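STIL N-terminal domain-containing protein (Trichoplax adhaerens, PDB 5OI9) probably serves as a centriole-assembly factor of the STIL family, whose N-terminal domain, the part crystallised here, is likely to bind a CEP85-like partner. Local coordinates at residues 295-300 with 308-313; 16-21 with 199-204. All coordinates share one frame; numbering follows the deposited sequence.

Contact 1 of 2, residues 295-300 with 308-313; sequences GFILVL and PEFWEC
The Phe296 ring lies over Cys313, whose CB stands above one face, displaced toward the rim, and comes within 3.5 Å of Phe296 CZ in a CH-pi contact. With CG between its own N and carbonyl carbon (chi1 61°), the ring is turned across the pair toward the facing strand. A slim cysteine fits under it, and Cys313 SG, oblique to the ring, also reaches Leu298 CB at 3.8 Å. Without the aromatic ring, an alanine in place of Phe296 would leave the CB of Cys313 with no ring face over it, and would probably open a gap beside helix 270-281. Six backbone hydrogen bonds join the antiparallel strands, Phe296, Leu298 and Leu300 each exchanging two with Cys313, Trp311 and Glu309 respectively. On the face that carries Phe296 and Leu298, Leu300 CD2 lies 4.1 Å from Trp311 NE1, which donates in its ring plane to Glu309 OE1 at 3.2 Å. Ile297 CD1 meets the edge of Phe310 on the other face, and Val299 packs alongside that ring, branched and aromatic residues suiting a buried strand pair. This beta hairpin is central in a mixed sheet, between strands 256-264 and 196-200; helix 270-281 covers Phe296, Leu298 and Leu300.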
ATOM      1  N   GLY A 295     -21.198  -4.791   9.583  1.00 19.36           N
ATOM      2  CA  GLY A 295     -20.821  -5.786   8.603  1.00 14.22           C
ATOM      3  C   GLY A 295     -21.235  -5.324   7.224  1.00 15.02           C
ATOM      4  O   GLY A 295     -22.354  -4.835   7.043  1.00 13.19           O
ATOM      5  N   PHE A 296     -20.344  -5.439   6.245  1.00  9.91           N
ATOM      6  CA  PHE A 296     -20.656  -5.050   4.881  1.00 13.97           C
ATOM      7  C   PHE A 296     -20.309  -6.199   3.949  1.00 12.01           C
ATOM      8  O   PHE A 296     -19.577  -7.122   4.312  1.00 12.44           O
ATOM      9  CB  PHE A 296     -19.926  -3.761   4.464  1.00 13.38           C
ATOM     10  CG  PHE A 296     -18.426  -3.863   4.494  1.00 12.06           C
ATOM     11  CD1 PHE A 296     -17.717  -4.189   3.348  1.00 10.54           C
ATOM     12  CD2 PHE A 296     -17.723  -3.609   5.660  1.00 12.66           C
ATOM     13  CE1 PHE A 296     -16.335  -4.270   3.368  1.00 14.34           C
ATOM     14  CE2 PHE A 296     -16.343  -3.688   5.687  1.00 13.21           C
ATOM     15  CZ  PHE A 296     -15.648  -4.020   4.540  1.00 14.43           C
ATOM     16  N   ILE A 297     -20.858  -6.143   2.752  1.00 12.21           N
ATOM     17  CA  ILE A 297     -20.785  -7.276   1.841  1.00 12.18           C
ATOM     18  C   ILE A 297     -19.604  -7.091   0.903  1.00 10.90           C
ATOM     19  O   ILE A 297     -19.250  -5.974   0.512  1.00 11.45           O
ATOM     20  CB  ILE A 297     -22.108  -7.459   1.065  1.00 13.49           C
ATOM     21  CG1 ILE A 297     -22.131  -8.819   0.362  1.00 15.45           C
ATOM     22  CG2 ILE A 297     -22.311  -6.325   0.063  1.00 14.92           C
ATOM     23  CD1 ILE A 297     -23.511  -9.268  -0.061  1.00 22.64           C
ATOM     24  N   LEU A 298     -18.969  -8.209   0.567  1.00 10.69           N
ATOM     25  CA  LEU A 298     -17.930  -8.261  -0.450  1.00 13.25           C
ATOM     26  C   LEU A 298     -18.343  -9.293  -1.486  1.00 10.34           C
ATOM     27  O   LEU A 298     -18.536 -10.465  -1.151  1.00  8.60           O
ATOM     28  CB  LEU A 298     -16.570  -8.618   0.158  1.00 11.88           C
ATOM     29  CG  LEU A 298     -15.499  -9.122  -0.814  1.00 11.90           C
ATOM     30  CD1 LEU A 298     -15.082  -8.030  -1.789  1.00  8.68           C
ATOM     31  CD2 LEU A 298     -14.296  -9.648  -0.040  1.00 12.42           C
ATOM     32  N   VAL A 299     -18.508  -8.853  -2.728  1.00 13.35           N
ATOM     33  CA  VAL A 299     -18.752  -9.744  -3.855  1.00 11.55           C
ATOM     34  C   VAL A 299     -17.409  -9.954  -4.536  1.00 11.95           C
ATOM     35  O   VAL A 299     -16.869  -9.037  -5.163  1.00 12.96           O
ATOM     36  CB  VAL A 299     -19.800  -9.173  -4.819  1.00 13.75           C
ATOM     37  CG1 VAL A 299     -20.080 -10.154  -5.941  1.00 13.02           C
ATOM     38  CG2 VAL A 299     -21.083  -8.844  -4.068  1.00 10.01           C
ATOM     39  N   LEU A 300     -16.852 -11.154  -4.396  1.00 11.98           N
ATOM     40  CA  LEU A 300     -15.479 -11.438  -4.795  1.00 13.36           C
ATOM     41  C   LEU A 300     -15.487 -12.291  -6.057  1.00 17.50           C
ATOM     42  O   LEU A 300     -15.857 -13.469  -6.015  1.00 18.86           O
ATOM     43  CB  LEU A 300     -14.727 -12.137  -3.665  1.00 10.92           C
ATOM     44  CG  LEU A 300     -13.212 -12.263  -3.831  1.00 17.44           C
ATOM     45  CD1 LEU A 300     -12.577 -10.890  -3.983  1.00 13.13           C
ATOM     46  CD2 LEU A 300     -12.612 -13.006  -2.648  1.00 14.79           C
ATOM     47  N   PRO A 308     -18.970 -15.812  -8.389  1.00 18.71           N
ATOM     48  CA  PRO A 308     -18.343 -15.019  -7.327  1.00 18.26           C
ATOM     49  C   PRO A 308     -18.597 -15.611  -5.951  1.00 15.64           C
ATOM     50  O   PRO A 308     -19.554 -16.354  -5.724  1.00 18.26           O
ATOM     51  CB  PRO A 308     -19.015 -13.649  -7.469  1.00 17.73           C
ATOM     52  CG  PRO A 308     -20.353 -13.965  -8.051  1.00 19.44           C
ATOM     53  CD  PRO A 308     -20.109 -15.107  -9.000  1.00 19.03           C
ATOM     54  N   GLU A 309     -17.711 -15.265  -5.026  1.00 14.08           N
ATOM     55  CA  GLU A 309     -17.860 -15.603  -3.619  1.00 16.13           C
ATOM     56  C   GLU A 309     -18.436 -14.412  -2.865  1.00 17.17           C
ATOM     57  O   GLU A 309     -18.144 -13.255  -3.177  1.00 16.94           O
ATOM     58  CB  GLU A 309     -16.521 -16.001  -2.996  1.00 15.87           C
ATOM     59  CG  GLU A 309     -15.783 -17.127  -3.700  1.00 19.67           C
ATOM     60  CD  GLU A 309     -14.417 -17.381  -3.085  1.00 24.99           C
ATOM     61  OE1 GLU A 309     -14.003 -16.587  -2.210  1.00 15.92           O
ATOM     62  OE2 GLU A 309     -13.757 -18.370  -3.473  1.00 29.36           O
ATOM     63  N   PHE A 310     -19.253 -14.705  -1.859  1.00 13.69           N
ATOM     64  CA  PHE A 310     -19.892 -13.683  -1.042  1.00 15.24           C
ATOM     65  C   PHE A 310     -19.354 -13.758   0.380  1.00 16.33           C
ATOM     66  O   PHE A 310     -19.303 -14.841   0.973  1.00 14.47           O
ATOM     67  CB  PHE A 310     -21.414 -13.847  -1.052  1.00 14.64           C
ATOM     68  CG  PHE A 310     -22.043 -13.570  -2.390  1.00 18.96           C
ATOM     69  CD1 PHE A 310     -22.011 -14.519  -3.397  1.00 17.50           C
ATOM     70  CD2 PHE A 310     -22.667 -12.356  -2.640  1.00 16.83           C
ATOM     71  CE1 PHE A 310     -22.585 -14.266  -4.627  1.00 14.81           C
ATOM     72  CE2 PHE A 310     -23.247 -12.100  -3.869  1.00 16.72           C
ATOM     73  CZ  PHE A 310     -23.204 -13.057  -4.863  1.00 16.12           C
ATOM     74  N   TRP A 311     -18.947 -12.606   0.913  1.00  9.24           N
ATOM     75  CA  TRP A 311     -18.414 -12.499   2.262  1.00 11.85           C
ATOM     76  C   TRP A 311     -19.065 -11.327   2.978  1.00 12.65           C
ATOM     77  O   TRP A 311     -19.376 -10.304   2.363  1.00 11.65           O
ATOM     78  CB  TRP A 311     -16.892 -12.285   2.259  1.00 12.58           C
ATOM     79  CG  TRP A 311     -16.100 -13.376   1.621  1.00 14.38           C
ATOM     80  CD1 TRP A 311     -15.976 -13.631   0.285  1.00 15.67           C
ATOM     81  CD2 TRP A 311     -15.297 -14.352   2.293  1.00 14.16           C
ATOM     82  NE1 TRP A 311     -15.147 -14.709   0.084  1.00 15.59           N
ATOM     83  CE2 TRP A 311     -14.718 -15.171   1.302  1.00 17.01           C
ATOM     84  CE3 TRP A 311     -15.008 -14.613   3.636  1.00 12.57           C
ATOM     85  CZ2 TRP A 311     -13.874 -16.235   1.613  1.00 17.26           C
ATOM     86  CZ3 TRP A 311     -14.168 -15.665   3.942  1.00 16.47           C
ATOM     87  CH2 TRP A 311     -13.612 -16.466   2.935  1.00 22.77           C
ATOM     88  N   GLU A 312     -19.264 -11.480   4.284  1.00 13.85           N
ATOM     89  CA  GLU A 312     -19.611 -10.363   5.153  1.00 14.34           C
ATOM     90  C   GLU A 312     -18.357  -9.936   5.905  1.00 15.18           C
ATOM     91  O   GLU A 312     -17.788 -10.724   6.670  1.00 17.04           O
ATOM     92  CB  GLU A 312     -20.723 -10.725   6.137  1.00 11.77           C
ATOM     93  CG  GLU A 312     -21.068  -9.574   7.082  1.00 22.05           C
ATOM     94  CD  GLU A 312     -22.344  -9.810   7.872  1.00 26.20           C
ATOM     95  OE1 GLU A 312     -22.257 -10.018   9.099  1.00 33.76           O
ATOM     96  OE2 GLU A 312     -23.432  -9.782   7.264  1.00 24.88           O
ATOM     97  N   CYS A 313     -17.929  -8.698   5.685  1.00 13.46           N
ATOM     98  CA  CYS A 313     -16.718  -8.163   6.289  1.00 11.98           C
ATOM     99  C   CYS A 313     -17.077  -7.182   7.392  1.00 19.11           C
ATOM    100  O   CYS A 313     -18.055  -6.435   7.280  1.00 14.91           O
ATOM    101  CB  CYS A 313     -15.843  -7.471   5.244  1.00 14.60           C
ATOM    102  SG  CYS A 313     -15.476  -8.489   3.804  1.00 17.29           S
TER

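Contact 2 of 2, residues 16-21 with 199-204; sequences KLWDSK and VPILPV
The carbonyl oxygen of Asp19 accepts from a water that also donates to Leu202 O, so that the 16-21 loop and the 199-204 segment are joined through solvent without a direct hydrogen bond. That bridging water lies 2.8 Å from Asp19 O and 2.7 Å from Leu202 O. A second water accepts from Leu202 N at 3.0 Å and lies within bonding distance of both Lys21 O, at 2.7 Å, and Asp19 O, so both backbone polar groups of Leu202 are bound to water at the loop. The carboxylate of Asp19 turns back on its own chain: Asp19 OD1 accepts from Lys21 N at 3.2 Å, the donor standing 67° out of the carboxylate plane. This is an Asx turn, for which aspartate's short side chain is well suited, and CG anti to the backbone N (chi1 179°) brings OD1 to that amide. Its other oxygen, Asp19 OD2, is 3.6 Å from Leu202 CD1, an apolar methyl crossing at the surface.

Trp18 supplies the apolar part. Trp18 CB rests 3.6 Å from Val204 CG2, while Ile201 CD1 approaches Trp18 CD1 obliquely at 3.7 Å. Ile201 has CG1 between its N and carbonyl carbon (chi1 65°), and the extended chain beyond carries its terminal methyl to the indole. Val204 offers a beta-branch methyl and Ile201 the end of its longer arm, apolar groups suited to the broad tryptophan, which also packs on Ile297 and Val257. Glu312 accepts from the indole NE1, a polar tie for the loop beside the apolar contact. The whole is a water-bridged packing of an irregular N-terminal segment against the chain leaving strand 196-200, with an Asx turn in the loop.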
ATOM      1  N   LYS A  16     -31.853  -7.169   7.300  1.00 61.19           N
ATOM      2  CA  LYS A  16     -32.614  -8.091   6.465  1.00 61.56           C
ATOM      3  C   LYS A  16     -32.194  -7.986   5.003  1.00 56.50           C
ATOM      4  O   LYS A  16     -32.862  -8.518   4.114  1.00 46.72           O
ATOM      5  CB  LYS A  16     -34.116  -7.824   6.597  1.00 78.51           C
ATOM      6  CG  LYS A  16     -34.684  -8.124   7.975  1.00 78.24           C
ATOM      7  CD  LYS A  16     -36.181  -7.864   8.022  1.00 80.41           C
ATOM      8  CE  LYS A  16     -36.753  -8.190   9.393  1.00 81.28           C
ATOM      9  NZ  LYS A  16     -38.215  -7.910   9.475  1.00 72.72           N
ATOM     10  N   LEU A  17     -31.079  -7.294   4.758  1.00 43.61           N
ATOM     11  CA  LEU A  17     -30.604  -7.137   3.389  1.00 30.43           C
ATOM     12  C   LEU A  17     -30.042  -8.444   2.844  1.00 31.01           C
ATOM     13  O   LEU A  17     -30.157  -8.716   1.643  1.00 33.12           O
ATOM     14  CB  LEU A  17     -29.561  -6.023   3.323  1.00 40.45           C
ATOM     15  CG  LEU A  17     -30.009  -4.678   3.905  1.00 38.08           C
ATOM     16  CD1 LEU A  17     -28.981  -3.588   3.633  1.00 26.91           C
ATOM     17  CD2 LEU A  17     -31.376  -4.278   3.365  1.00 36.34           C
ATOM     18  N   TRP A  18     -29.441  -9.262   3.704  1.00 24.43           N
ATOM     19  CA  TRP A  18     -28.991 -10.594   3.322  1.00 20.62           C
ATOM     20  C   TRP A  18     -28.877 -11.443   4.580  1.00 25.20           C
ATOM     21  O   TRP A  18     -29.013 -10.948   5.702  1.00 23.20           O
ATOM     22  CB  TRP A  18     -27.660 -10.550   2.559  1.00 25.10           C
ATOM     23  CG  TRP A  18     -26.532  -9.932   3.330  1.00 19.28           C
ATOM     24  CD1 TRP A  18     -25.760 -10.536   4.280  1.00 19.29           C
ATOM     25  CD2 TRP A  18     -26.044  -8.592   3.207  1.00 21.53           C
ATOM     26  NE1 TRP A  18     -24.826  -9.651   4.763  1.00 19.09           N
ATOM     27  CE2 TRP A  18     -24.980  -8.450   4.120  1.00 17.75           C
ATOM     28  CE3 TRP A  18     -26.405  -7.496   2.417  1.00 20.91           C
ATOM     29  CZ2 TRP A  18     -24.273  -7.257   4.264  1.00 14.11           C
ATOM     30  CZ3 TRP A  18     -25.701  -6.314   2.560  1.00 19.58           C
ATOM     31  CH2 TRP A  18     -24.648  -6.204   3.477  1.00 15.64           C
ATOM     32  N   ASP A  19     -28.628 -12.733   4.376  1.00 25.70           N
ATOM     33  CA  ASP A  19     -28.444 -13.676   5.472  1.00 22.63           C
ATOM     34  C   ASP A  19     -26.979 -13.692   5.892  1.00 24.40           C
ATOM     35  O   ASP A  19     -26.090 -13.880   5.056  1.00 22.94           O
ATOM     36  CB  ASP A  19     -28.896 -15.077   5.055  1.00 24.58           C
ATOM     37  CG  ASP A  19     -28.709 -16.102   6.156  1.00 34.71           C
ATOM     38  OD1 ASP A  19     -28.644 -15.711   7.341  1.00 37.89           O
ATOM     39  OD2 ASP A  19     -28.618 -17.305   5.834  1.00 38.68           O
ATOM     40  N   SER A  20     -26.734 -13.503   7.188  1.00 24.85           N
ATOM     41  CA  SER A  20     -25.383 -13.366   7.713  1.00 26.26           C
ATOM     42  C   SER A  20     -24.852 -14.639   8.360  1.00 24.53           C
ATOM     43  O   SER A  20     -23.768 -14.608   8.950  1.00 28.58           O
ATOM     44  CB  SER A  20     -25.326 -12.219   8.726  1.00 23.28           C
ATOM     45  OG  SER A  20     -25.420 -10.965   8.074  1.00 27.40           O
ATOM     46  N   LYS A  21     -25.584 -15.750   8.272  1.00 26.35           N
ATOM     47  CA  LYS A  21     -25.120 -16.992   8.880  1.00 28.50           C
ATOM     48  C   LYS A  21     -23.795 -17.423   8.262  1.00 21.20           C
ATOM     49  O   LYS A  21     -23.655 -17.481   7.037  1.00 25.19           O
ATOM     50  CB  LYS A  21     -26.167 -18.093   8.711  1.00 27.97           C
ATOM     51  CG  LYS A  21     -25.772 -19.414   9.359  1.00 32.03           C
ATOM     52  CD  LYS A  21     -26.857 -20.467   9.202  1.00 43.55           C
ATOM     53  CE  LYS A  21     -26.452 -21.777   9.867  1.00 59.48           C
ATOM     54  NZ  LYS A  21     -27.511 -22.816   9.750  1.00 53.47           N
ATOM     55  N   VAL A 199     -16.363 -13.287   6.761  1.00 15.97           N
ATOM     56  CA  VAL A 199     -17.173 -14.473   7.004  1.00 16.92           C
ATOM     57  C   VAL A 199     -17.815 -14.888   5.684  1.00 17.17           C
ATOM     58  O   VAL A 199     -18.501 -14.075   5.064  1.00 17.62           O
ATOM     59  CB  VAL A 199     -18.259 -14.227   8.066  1.00 26.10           C
ATOM     60  CG1 VAL A 199     -19.280 -15.341   8.048  1.00 20.67           C
ATOM     61  CG2 VAL A 199     -17.634 -14.089   9.446  1.00 25.32           C
ATOM     62  N   PRO A 200     -17.632 -16.125   5.227  1.00 16.29           N
ATOM     63  CA  PRO A 200     -18.338 -16.568   4.018  1.00 14.77           C
ATOM     64  C   PRO A 200     -19.831 -16.688   4.283  1.00 18.12           C
ATOM     65  O   PRO A 200     -20.254 -17.208   5.318  1.00 20.35           O
ATOM     66  CB  PRO A 200     -17.711 -17.938   3.716  1.00 19.04           C
ATOM     67  CG  PRO A 200     -16.536 -18.078   4.645  1.00 19.65           C
ATOM     68  CD  PRO A 200     -16.823 -17.199   5.820  1.00 20.37           C
ATOM     69  N   ILE A 201     -20.634 -16.193   3.339  1.00 14.31           N
ATOM     70  CA  ILE A 201     -22.085 -16.188   3.468  1.00 18.53           C
ATOM     71  C   ILE A 201     -22.709 -16.758   2.198  1.00 19.58           C
ATOM     72  O   ILE A 201     -22.043 -16.955   1.181  1.00 17.99           O
ATOM     73  CB  ILE A 201     -22.649 -14.778   3.751  1.00 20.61           C
ATOM     74  CG1 ILE A 201     -22.395 -13.851   2.562  1.00 17.89           C
ATOM     75  CG2 ILE A 201     -22.041 -14.200   5.021  1.00 19.31           C
ATOM     76  CD1 ILE A 201     -23.041 -12.490   2.703  1.00 13.49           C
ATOM     77  N   LEU A 202     -24.015 -17.015   2.276  1.00 20.75           N
ATOM     78  CA  LEU A 202     -24.759 -17.535   1.140  1.00 21.64           C
ATOM     79  C   LEU A 202     -24.849 -16.485   0.031  1.00 23.81           C
ATOM     80  O   LEU A 202     -24.814 -15.282   0.301  1.00 23.99           O
ATOM     81  CB  LEU A 202     -26.162 -17.956   1.568  1.00 28.41           C
ATOM     82  CG  LEU A 202     -26.281 -19.182   2.477  1.00 25.34           C
ATOM     83  CD1 LEU A 202     -27.711 -19.347   2.963  1.00 30.79           C
ATOM     84  CD2 LEU A 202     -25.817 -20.433   1.752  1.00 22.82           C
ATOM     85  N   PRO A 203     -24.966 -16.918  -1.226  1.00 26.71           N
ATOM     86  CA  PRO A 203     -25.003 -15.954  -2.333  1.00 26.90           C
ATOM     87  C   PRO A 203     -26.226 -15.052  -2.261  1.00 23.25           C
ATOM     88  O   PRO A 203     -27.296 -15.452  -1.800  1.00 19.36           O
ATOM     89  CB  PRO A 203     -25.040 -16.844  -3.582  1.00 23.12           C
ATOM     90  CG  PRO A 203     -24.500 -18.159  -3.132  1.00 25.26           C
ATOM     91  CD  PRO A 203     -24.943 -18.308  -1.709  1.00 24.76           C
ATOM     92  N   VAL A 204     -26.049 -13.819  -2.727  1.00 24.23           N
ATOM     93  CA  VAL A 204     -27.092 -12.802  -2.724  1.00 22.42           C
ATOM     94  C   VAL A 204     -27.392 -12.411  -4.165  1.00 25.07           C
ATOM     95  O   VAL A 204     -26.487 -12.349  -5.003  1.00 21.77           O
ATOM     96  CB  VAL A 204     -26.676 -11.571  -1.890  1.00 24.17           C
ATOM     97  CG1 VAL A 204     -27.799 -10.553  -1.837  1.00 20.09           C
ATOM     98  CG2 VAL A 204     -26.273 -11.998  -0.486  1.00 21.17           C
TER
HETATM   99  O   HOH W   1     -26.268 -14.204   2.254  1.00 21.38           O
HETATM  100  O   HOH W   2     -25.362 -16.850   4.990  1.00 23.12           O

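Overall arrangement
Contact 1 lies within the mixed sheet and contact 2 borders it, their centres about 8 Å apart and both on one side of the chain's centre. Strand 309-314 of the hairpin neighbours strand 196-200, and Glu312 N is 2.8 Å from Val199 O across that boundary. The carboxylate of Glu312 leaves the hairpin for the N-terminal loop, where Glu312 OE2 is hydrogen-bonded to Ser20 OG at 2.5 Å. The aromatic rings also pack on the backbone of 199-204, with Phe310 CZ 3.4 Å from Val204 O and Trp311 CE3 3.4 Å from Pro200 N. Contact 1 is thus the buried, directly hydrogen-bonded interior, whereas contact 2 is its more exposed, water-bridged margin.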